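PDB 3B48: phosphoenolpyruvate--glycerone phosphotransferase from Enterococcus faecalis, which probably serves in the dihydroxyacetone kinase complex, relaying a phosphoryl group that originates from phosphoenolpyruvate toward dihydroxyacetone. Local coordinates for residues G20-E23 and M24-M28; D50-K53 and I54-I58; M86-E89 and D90-K93. All blocks are in the same frame, centred on the assembly; numbering follows the deposited sequence.

Contact 1 of 3, residues G20-E23 and M24-M28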
ATOM      1  N   GLY B  20       6.491   4.197   6.835  1.00 24.48           N
ATOM      2  CA  GLY B  20       7.186   3.172   6.063  1.00 24.80           C
ATOM      3  C   GLY B  20       7.251   3.486   4.589  1.00 24.69           C
ATOM      4  O   GLY B  20       8.301   3.307   3.952  1.00 25.00           O
ATOM      5  N   ILE B  21       6.136   3.968   4.038  1.00 25.21           N
ATOM      6  CA  ILE B  21       6.084   4.377   2.616  1.00 25.43           C
ATOM      7  C   ILE B  21       7.067   5.522   2.354  1.00 26.00           C
ATOM      8  O   ILE B  21       7.844   5.477   1.400  1.00 26.11           O
ATOM      9  CB  ILE B  21       4.699   4.871   2.211  1.00 24.99           C
ATOM     10  CG1 ILE B  21       3.656   3.759   2.233  1.00 25.40           C
ATOM     11  CG2 ILE B  21       4.720   5.501   0.814  1.00 25.74           C
ATOM     12  CD1 ILE B  21       2.254   4.332   1.956  1.00 21.87           C
ATOM     13  N   LYS B  22       7.019   6.541   3.212  1.00 26.16           N
ATOM     14  CA  LYS B  22       7.840   7.740   3.066  1.00 26.68           C
ATOM     15  C   LYS B  22       9.331   7.403   3.122  1.00 27.48           C
ATOM     16  O   LYS B  22      10.124   7.777   2.235  1.00 27.60           O
ATOM     17  CB  LYS B  22       7.456   8.790   4.112  1.00 26.07           C
ATOM     18  CG  LYS B  22       8.508   9.902   4.342  1.00 24.79           C
ATOM     19  CD  LYS B  22       7.889  11.045   5.149  1.00 26.57           C
ATOM     20  CE  LYS B  22       8.906  12.075   5.589  1.00 26.97           C
ATOM     21  NZ  LYS B  22       9.376  12.955   4.489  1.00 27.28           N
ATOM     22  N   GLU B  23       9.691   6.671   4.157  1.00 28.26           N
ATOM     23  CA  GLU B  23      11.041   6.155   4.330  1.00 30.21           C
ATOM     24  C   GLU B  23      11.517   5.307   3.141  1.00 29.54           C
ATOM     25  O   GLU B  23      12.636   5.489   2.674  1.00 28.51           O
ATOM     26  CB  GLU B  23      11.104   5.406   5.672  1.00 30.11           C
ATOM     27  CG  GLU B  23      11.936   4.126   5.751  1.00 32.73           C
ATOM     28  CD  GLU B  23      11.838   3.493   7.137  1.00 33.76           C
ATOM     29  OE1 GLU B  23      11.692   4.264   8.126  1.00 39.16           O
ATOM     30  OE2 GLU B  23      11.911   2.236   7.249  1.00 37.80           O
HETATM   31  N   MSE B  24      10.646   4.418   2.646  1.00 30.44           N
HETATM   32  CA  MSE B  24      10.968   3.516   1.524  1.00 31.08           C
HETATM   33  C   MSE B  24      11.202   4.276   0.235  1.00 29.79           C
HETATM   34  O   MSE B  24      12.210   4.102  -0.424  1.00 29.54           O
HETATM   35  CB  MSE B  24       9.879   2.472   1.322  1.00 30.43           C
HETATM   36  CG  MSE B  24      10.246   1.414   0.301  1.00 32.10           C
HETATM   37 SE   MSE B  24       8.792   0.150  -0.022  1.00 36.61          SE
HETATM   38  CE  MSE B  24       7.486   1.404  -0.787  1.00 34.04           C
ATOM     39  N   ILE B  25      10.267   5.136  -0.119  1.00 29.75           N
ATOM     40  CA  ILE B  25      10.430   5.965  -1.293  1.00 29.20           C
ATOM     41  C   ILE B  25      11.699   6.857  -1.222  1.00 29.81           C
ATOM     42  O   ILE B  25      12.497   6.883  -2.157  1.00 29.80           O
ATOM     43  CB  ILE B  25       9.187   6.825  -1.476  1.00 28.79           C
ATOM     44  CG1 ILE B  25       8.012   5.935  -1.892  1.00 27.67           C
ATOM     45  CG2 ILE B  25       9.457   7.924  -2.467  1.00 26.49           C
ATOM     46  CD1 ILE B  25       6.763   6.676  -2.087  1.00 28.32           C
ATOM     47  N   GLU B  26      11.877   7.573  -0.115  1.00 30.42           N
ATOM     48  CA  GLU B  26      13.043   8.464   0.066  1.00 31.15           C
ATOM     49  C   GLU B  26      14.373   7.736  -0.014  1.00 31.03           C
ATOM     50  O   GLU B  26      15.334   8.244  -0.582  1.00 31.34           O
ATOM     51  CB  GLU B  26      12.952   9.207   1.390  1.00 30.51           C
ATOM     52  CG  GLU B  26      11.824  10.179   1.378  1.00 32.20           C
ATOM     53  CD  GLU B  26      11.668  10.913   2.659  1.00 33.39           C
ATOM     54  OE1 GLU B  26      12.358  10.583   3.656  1.00 31.28           O
ATOM     55  OE2 GLU B  26      10.827  11.837   2.654  1.00 36.35           O
ATOM     56  N   GLN B  27      14.411   6.528   0.529  1.00 31.73           N
ATOM     57  CA  GLN B  27      15.633   5.767   0.561  1.00 32.32           C
ATOM     58  C   GLN B  27      15.912   5.170  -0.813  1.00 32.81           C
ATOM     59  O   GLN B  27      17.064   4.942  -1.179  1.00 32.71           O
ATOM     60  CB  GLN B  27      15.536   4.709   1.638  1.00 32.54           C
ATOM     61  CG  GLN B  27      16.813   4.510   2.444  1.00 34.76           C
ATOM     62  CD  GLN B  27      17.506   5.815   2.868  1.00 34.38           C
ATOM     63  OE1 GLN B  27      18.712   5.971   2.669  1.00 33.04           O
ATOM     64  NE2 GLN B  27      16.744   6.744   3.452  1.00 34.77           N
HETATM   65  N   MSE B  28      14.853   4.944  -1.584  1.00 33.15           N
HETATM   66  CA  MSE B  28      14.988   4.515  -2.965  1.00 34.44           C
HETATM   67  C   MSE B  28      15.416   5.674  -3.870  1.00 33.01           C
HETATM   68  O   MSE B  28      15.684   5.460  -5.057  1.00 32.28           O
HETATM   69  CB  MSE B  28      13.691   3.885  -3.478  1.00 33.67           C
HETATM   70  CG  MSE B  28      13.457   2.489  -2.953  1.00 35.96           C
HETATM   71 SE   MSE B  28      11.736   1.763  -3.499  1.00 41.04          SE
HETATM   72  CE  MSE B  28      12.318   1.251  -5.316  1.00 42.15           C
TER
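Lys22 sends CG out opposite its own backbone N (chi1 162°) and then runs extended until a bend at chi4 turns the ammonium toward Glu26, whose CG instead lies beside the backbone N (chi1 -68°). With these different first torsions, and one helical turn apart, the two chains slant across one another and meet at their charged ends. The result is a textbook i to i+4 salt bridge: Lys22 NZ lies 2.6 Å from Glu26 OE2, on the syn side of that oxygen and only slightly out of the carboxylate plane. The aliphatic part of the lysine shares in the contact, with Lys22 CG 3.5 Å from the same Glu26 OE2. Lys22 NZ has a second partner, the carbonyl oxygen of Ile36, so the ammonium is held by the helix and by the neighbouring strand 35-38 together.

The same spacing joins Ile21 to Ile25 on a buried face, but there the chemistry is apolar. Their side chains lie side by side and point the same way, with Ile21 CG2 touching Ile25 CD1 at 3.7 Å. Backbone bonds of the alpha-helix set this spacing; among them Ile25 N reaches Ile21 O at 2.9 Å and is almost straight (176°), while Gln27 N to Glu23 O, at 3.0 Å, is more bent.

The second subunit covers part of the helix, where its Ile17 meets Ile21 and its Ser12 meets Met24, a selenomethionine here. Within the chain, Ile25 packs against the loop that follows at Ala30 and Ser31, and Ile21 and Met24 rest on Val103 of helix 102-113. Helix 15-27 is the crossover of a right-handed beta-alpha-beta unit between strands 6-11 and 35-38.

Contact 2 of 3, residues D50-K53 and I54-I58; sequences DPMK and IIDTI
Thr57 and Lys53 meet through one carbonyl oxygen. Thr57 OG1 donates to Lys53 O at 2.5 Å, and Thr57 N donates to the same oxygen at 3.0 Å, the two coming from opposite faces of the carbonyl plane. The hydroxyl can turn back along the helix because it sits beside its own backbone N (chi1 -60°). Two residues earlier, Ile55 N bonds to Pro51 O at 3.1 Å, and selenomethionine Met52 crosses Ile55 at a slant, its SE 4.2 Å from Ile55 CB.

These bonds belong to the first turns of helix 51-60, and Asp50 starts them as the N-cap. Its OD1 accepts from Met52 N at 3.0 Å, with the donor well above the carboxylate plane. Further out, Ile54 packs on Leu9 and Val11 of strand 6-11 and on Ser79 and Ser80 of helix 75-84, which Ile55 also meets at Ala83. Lys53 NZ makes a weak hydrogen bond to Gly41 O.

An acidic cap at this end would be expected to interact favourably with the helix dipole, while Lys53 O, accepting two hydrogen bonds, gives the threonine hydroxyl a partner within the helix itself.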
ATOM      1  N   ASP B  50      -7.356  11.470  10.911  1.00 29.89           N
ATOM      2  CA  ASP B  50      -7.769  12.823  11.261  1.00 28.38           C
ATOM      3  C   ASP B  50      -7.638  13.700  10.021  1.00 28.20           C
ATOM      4  O   ASP B  50      -6.532  13.876   9.502  1.00 28.12           O
ATOM      5  CB  ASP B  50      -6.905  13.377  12.405  1.00 28.40           C
ATOM      6  CG  ASP B  50      -7.406  14.717  12.940  1.00 27.71           C
ATOM      7  OD1 ASP B  50      -8.362  15.266  12.368  1.00 25.13           O
ATOM      8  OD2 ASP B  50      -6.853  15.224  13.947  1.00 28.52           O
ATOM      9  N   PRO B  51      -8.774  14.267   9.537  1.00 27.87           N
ATOM     10  CA  PRO B  51      -8.719  15.177   8.371  1.00 26.82           C
ATOM     11  C   PRO B  51      -7.937  16.468   8.651  1.00 26.54           C
ATOM     12  O   PRO B  51      -7.439  17.087   7.732  1.00 25.83           O
ATOM     13  CB  PRO B  51     -10.192  15.477   8.093  1.00 26.77           C
ATOM     14  CG  PRO B  51     -10.891  15.189   9.400  1.00 27.39           C
ATOM     15  CD  PRO B  51     -10.147  14.090  10.044  1.00 26.68           C
HETATM   16  N   MSE B  52      -7.849  16.862   9.915  1.00 26.98           N
HETATM   17  CA  MSE B  52      -7.140  18.071  10.313  1.00 28.14           C
HETATM   18  C   MSE B  52      -5.617  17.970  10.089  1.00 26.97           C
HETATM   19  O   MSE B  52      -4.933  18.967  10.002  1.00 27.07           O
HETATM   20  CB  MSE B  52      -7.478  18.407  11.764  1.00 29.06           C
HETATM   21  CG  MSE B  52      -7.466  19.906  12.094  1.00 34.54           C
HETATM   22 SE   MSE B  52      -8.807  20.932  11.085  1.00 43.94          SE
HETATM   23  CE  MSE B  52     -10.427  20.107  11.787  1.00 44.36           C
ATOM     24  N   LYS B  53      -5.099  16.761   9.942  1.00 26.35           N
ATOM     25  CA  LYS B  53      -3.661  16.570   9.572  1.00 26.11           C
ATOM     26  C   LYS B  53      -3.358  17.040   8.147  1.00 24.52           C
ATOM     27  O   LYS B  53      -2.360  17.710   7.918  1.00 23.00           O
ATOM     28  CB  LYS B  53      -3.212  15.111   9.812  1.00 25.28           C
ATOM     29  CG  LYS B  53      -3.294  14.741  11.296  1.00 25.80           C
ATOM     30  CD  LYS B  53      -2.897  13.304  11.547  1.00 30.54           C
ATOM     31  CE  LYS B  53      -1.463  13.201  12.024  1.00 31.87           C
ATOM     32  NZ  LYS B  53      -1.055  11.774  12.100  1.00 34.42           N
ATOM     33  N   ILE B  54      -4.278  16.705   7.236  1.00 23.61           N
ATOM     34  CA  ILE B  54      -4.293  17.163   5.859  1.00 23.22           C
ATOM     35  C   ILE B  54      -4.475  18.683   5.787  1.00 24.43           C
ATOM     36  O   ILE B  54      -3.649  19.368   5.177  1.00 24.11           O
ATOM     37  CB  ILE B  54      -5.427  16.461   5.043  1.00 23.04           C
ATOM     38  CG1 ILE B  54      -5.373  14.934   5.233  1.00 22.87           C
ATOM     39  CG2 ILE B  54      -5.334  16.821   3.574  1.00 20.93           C
ATOM     40  CD1 ILE B  54      -6.500  14.098   4.563  1.00 22.56           C
ATOM     41  N   ILE B  55      -5.533  19.209   6.437  1.00 25.66           N
ATOM     42  CA  ILE B  55      -5.806  20.641   6.461  1.00 25.92           C
ATOM     43  C   ILE B  55      -4.592  21.433   6.963  1.00 26.26           C
ATOM     44  O   ILE B  55      -4.106  22.319   6.266  1.00 26.72           O
ATOM     45  CB  ILE B  55      -7.075  21.041   7.315  1.00 26.61           C
ATOM     46  CG1 ILE B  55      -8.336  20.227   6.964  1.00 26.76           C
ATOM     47  CG2 ILE B  55      -7.362  22.577   7.237  1.00 25.86           C
ATOM     48  CD1 ILE B  55      -8.753  20.323   5.557  1.00 29.65           C
ATOM     49  N   ASP B  56      -4.128  21.146   8.180  1.00 26.76           N
ATOM     50  CA  ASP B  56      -2.930  21.794   8.710  1.00 26.74           C
ATOM     51  C   ASP B  56      -1.718  21.679   7.757  1.00 26.75           C
ATOM     52  O   ASP B  56      -1.030  22.654   7.524  1.00 27.18           O
ATOM     53  CB  ASP B  56      -2.567  21.206  10.066  1.00 27.07           C
ATOM     54  CG  ASP B  56      -3.535  21.606  11.173  1.00 29.33           C
ATOM     55  OD1 ASP B  56      -4.148  22.710  11.118  1.00 29.80           O
ATOM     56  OD2 ASP B  56      -3.666  20.800  12.122  1.00 31.24           O
ATOM     57  N   THR B  57      -1.472  20.490   7.209  1.00 26.71           N
ATOM     58  CA  THR B  57      -0.389  20.297   6.249  1.00 27.07           C
ATOM     59  C   THR B  57      -0.508  21.235   5.048  1.00 26.92           C
ATOM     60  O   THR B  57       0.443  21.949   4.734  1.00 27.26           O
ATOM     61  CB  THR B  57      -0.298  18.816   5.816  1.00 27.43           C
ATOM     62  OG1 THR B  57      -0.049  18.004   6.976  1.00 25.96           O
ATOM     63  CG2 THR B  57       0.796  18.629   4.817  1.00 28.04           C
ATOM     64  N   ILE B  58      -1.677  21.267   4.408  1.00 27.03           N
ATOM     65  CA  ILE B  58      -1.931  22.236   3.331  1.00 27.71           C
ATOM     66  C   ILE B  58      -1.808  23.704   3.790  1.00 28.11           C
ATOM     67  O   ILE B  58      -1.231  24.536   3.098  1.00 28.41           O
ATOM     68  CB  ILE B  58      -3.332  22.068   2.691  1.00 28.24           C
ATOM     69  CG1 ILE B  58      -3.666  20.612   2.309  1.00 26.68           C
ATOM     70  CG2 ILE B  58      -3.584  23.141   1.595  1.00 26.89           C
ATOM     71  CD1 ILE B  58      -2.738  19.953   1.428  1.00 28.80           C
TER

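Contact 3 of 3, residues M86-E89 and D90-K93; sequences MLEE and DQQK
Gln91 folds back on the residues just before its short helix, and its amide supplies the side-chain hydrogen bond of the contact. Gln91 OE1 accepts from Glu88 N at 2.9 Å; the N-H...O angle is bent to 143° and the donor is tilted 16° from the carbonyl plane. An otherwise extended chain, with CG beside the backbone N (chi1 -64°), carries the amide to that N-H.

Backbone bonds gather on Glu88 O, which takes Gln92 N at 3.1 Å and, weakly, Gln91 N. Glu88 is the N-cap of helix 89-92, a single turn that follows the loop after helix 75-84 and leads to strand 95-97, outermost of the parallel sheet within this chain. The bond from the N-cap N-H to the side chain three residues on is the reciprocal half of a capping box.

Van der Waals contact comes from Leu87, which crosses Gln91 at about a right angle and sets CD2 against the amide oxygen, 3.5 Å from Gln91 OE1; the aliphatic part is Leu87 CB, 3.9 Å from Gln91 CB. Among the outer polar links, Gln91 NE2 bonds Asn59 OD1 of helix 51-60, and Gln92 NE2 bonds the carbonyl oxygen of Phe84.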
HETATM    1  N   MSE B  86     -13.364  21.408   3.425  1.00 28.60           N
HETATM    2  CA  MSE B  86     -12.960  22.347   4.504  1.00 29.22           C
HETATM    3  C   MSE B  86     -12.017  23.464   4.037  1.00 29.42           C
HETATM    4  O   MSE B  86     -11.794  24.463   4.740  1.00 29.48           O
HETATM    5  CB  MSE B  86     -12.291  21.583   5.666  1.00 29.41           C
HETATM    6  CG  MSE B  86     -13.189  20.606   6.433  1.00 29.47           C
HETATM    7 SE   MSE B  86     -14.761  21.467   7.170  1.00 36.44          SE
HETATM    8  CE  MSE B  86     -16.114  21.125   5.787  1.00 31.87           C
ATOM      9  N   LEU B  87     -11.448  23.275   2.859  1.00 29.18           N
ATOM     10  CA  LEU B  87     -10.462  24.190   2.332  1.00 30.01           C
ATOM     11  C   LEU B  87     -11.099  25.413   1.644  1.00 30.39           C
ATOM     12  O   LEU B  87     -12.240  25.354   1.181  1.00 30.43           O
ATOM     13  CB  LEU B  87      -9.561  23.435   1.354  1.00 29.72           C
ATOM     14  CG  LEU B  87      -8.703  22.297   1.925  1.00 30.57           C
ATOM     15  CD1 LEU B  87      -8.152  21.463   0.801  1.00 30.76           C
ATOM     16  CD2 LEU B  87      -7.594  22.831   2.811  1.00 29.88           C
ATOM     17  N   GLU B  88     -10.346  26.513   1.586  1.00 30.93           N
ATOM     18  CA  GLU B  88     -10.682  27.665   0.736  1.00 31.17           C
ATOM     19  C   GLU B  88     -10.751  27.239  -0.727  1.00 31.33           C
ATOM     20  O   GLU B  88     -10.172  26.221  -1.111  1.00 31.86           O
ATOM     21  CB  GLU B  88      -9.614  28.764   0.874  1.00 31.13           C
ATOM     22  CG  GLU B  88      -9.587  29.499   2.187  1.00 31.74           C
ATOM     23  CD  GLU B  88     -10.921  30.108   2.524  1.00 34.21           C
ATOM     24  OE1 GLU B  88     -11.424  30.949   1.744  1.00 35.70           O
ATOM     25  OE2 GLU B  88     -11.474  29.747   3.580  1.00 36.46           O
ATOM     26  N   GLU B  89     -11.435  28.041  -1.536  1.00 31.73           N
ATOM     27  CA  GLU B  89     -11.607  27.801  -2.972  1.00 31.95           C
ATOM     28  C   GLU B  89     -10.281  27.753  -3.757  1.00 31.92           C
ATOM     29  O   GLU B  89     -10.087  26.891  -4.615  1.00 31.72           O
ATOM     30  CB  GLU B  89     -12.480  28.908  -3.541  1.00 32.32           C
ATOM     31  CG  GLU B  89     -13.773  28.457  -4.194  1.00 33.98           C
ATOM     32  CD  GLU B  89     -14.856  29.549  -4.157  1.00 34.57           C
ATOM     33  OE1 GLU B  89     -14.516  30.720  -3.867  1.00 34.58           O
ATOM     34  OE2 GLU B  89     -16.047  29.231  -4.400  1.00 34.14           O
ATOM     35  N   ASP B  90      -9.383  28.704  -3.485  1.00 31.86           N
ATOM     36  CA  ASP B  90      -8.051  28.704  -4.093  1.00 31.57           C
ATOM     37  C   ASP B  90      -7.320  27.374  -3.829  1.00 30.84           C
ATOM     38  O   ASP B  90      -6.594  26.883  -4.692  1.00 31.44           O
ATOM     39  CB  ASP B  90      -7.200  29.930  -3.649  1.00 32.10           C
ATOM     40  CG  ASP B  90      -7.457  30.371  -2.168  1.00 34.76           C
ATOM     41  OD1 ASP B  90      -6.661  29.999  -1.262  1.00 35.97           O
ATOM     42  OD2 ASP B  90      -8.455  31.103  -1.912  1.00 36.55           O
ATOM     43  N   GLN B  91      -7.548  26.796  -2.651  1.00 29.38           N
ATOM     44  CA  GLN B  91      -6.838  25.582  -2.192  1.00 28.42           C
ATOM     45  C   GLN B  91      -7.385  24.300  -2.822  1.00 28.13           C
ATOM     46  O   GLN B  91      -6.630  23.352  -3.064  1.00 27.87           O
ATOM     47  CB  GLN B  91      -6.891  25.447  -0.663  1.00 27.54           C
ATOM     48  CG  GLN B  91      -6.178  26.550   0.097  1.00 27.78           C
ATOM     49  CD  GLN B  91      -6.373  26.461   1.615  1.00 28.36           C
ATOM     50  OE1 GLN B  91      -7.478  26.234   2.112  1.00 28.92           O
ATOM     51  NE2 GLN B  91      -5.296  26.672   2.351  1.00 28.66           N
ATOM     52  N   GLN B  92      -8.694  24.278  -3.070  1.00 27.69           N
ATOM     53  CA  GLN B  92      -9.352  23.159  -3.708  1.00 27.42           C
ATOM     54  C   GLN B  92      -8.816  22.920  -5.104  1.00 27.68           C
ATOM     55  O   GLN B  92      -8.690  21.782  -5.527  1.00 28.74           O
ATOM     56  CB  GLN B  92     -10.868  23.377  -3.732  1.00 27.33           C
ATOM     57  CG  GLN B  92     -11.583  23.037  -2.404  1.00 26.76           C
ATOM     58  CD  GLN B  92     -13.042  23.485  -2.398  1.00 26.95           C
ATOM     59  OE1 GLN B  92     -13.440  24.280  -3.233  1.00 28.81           O
ATOM     60  NE2 GLN B  92     -13.830  23.000  -1.440  1.00 23.23           N
ATOM     61  N   LYS B  93      -8.472  23.991  -5.806  1.00 28.15           N
ATOM     62  CA  LYS B  93      -7.960  23.923  -7.182  1.00 28.72           C
ATOM     63  C   LYS B  93      -6.572  23.246  -7.231  1.00 28.88           C
ATOM     64  O   LYS B  93      -6.131  22.737  -8.274  1.00 28.40           O
ATOM     65  CB  LYS B  93      -7.951  25.336  -7.797  1.00 29.26           C
ATOM     66  CG  LYS B  93      -7.212  25.476  -9.135  1.00 30.22           C
ATOM     67  CD  LYS B  93      -7.743  26.621  -9.972  1.00 32.30           C
ATOM     68  CE  LYS B  93      -9.050  26.241 -10.685  1.00 33.11           C
ATOM     69  NZ  LYS B  93      -9.897  27.447 -10.906  1.00 32.26           N
TER

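Overall arrangement
All three contacts are local, spanning about one helical turn, yet their settings differ. Contacts 1 and 2 are partly buried and lie on different helices that flank the parallel sheet, their centres about 21 Å apart, whereas contact 3 is a surface contact. Only contact 1 meets the second subunit, and it alone carries a salt bridge. Contacts 2 and 3 each hold a helix N-terminus: in contact 2 the N-cap side chain of Asp50 accepts from a helix N-H, in contact 3 Gln91 within the helix accepts from the N-H of N-cap Glu88. These two also touch: Ile55 CD1 packs 3.8 Å from Met86 CB. Contact 1 lies about 29 Å from contact 3, centre to centre, across the chain's middle.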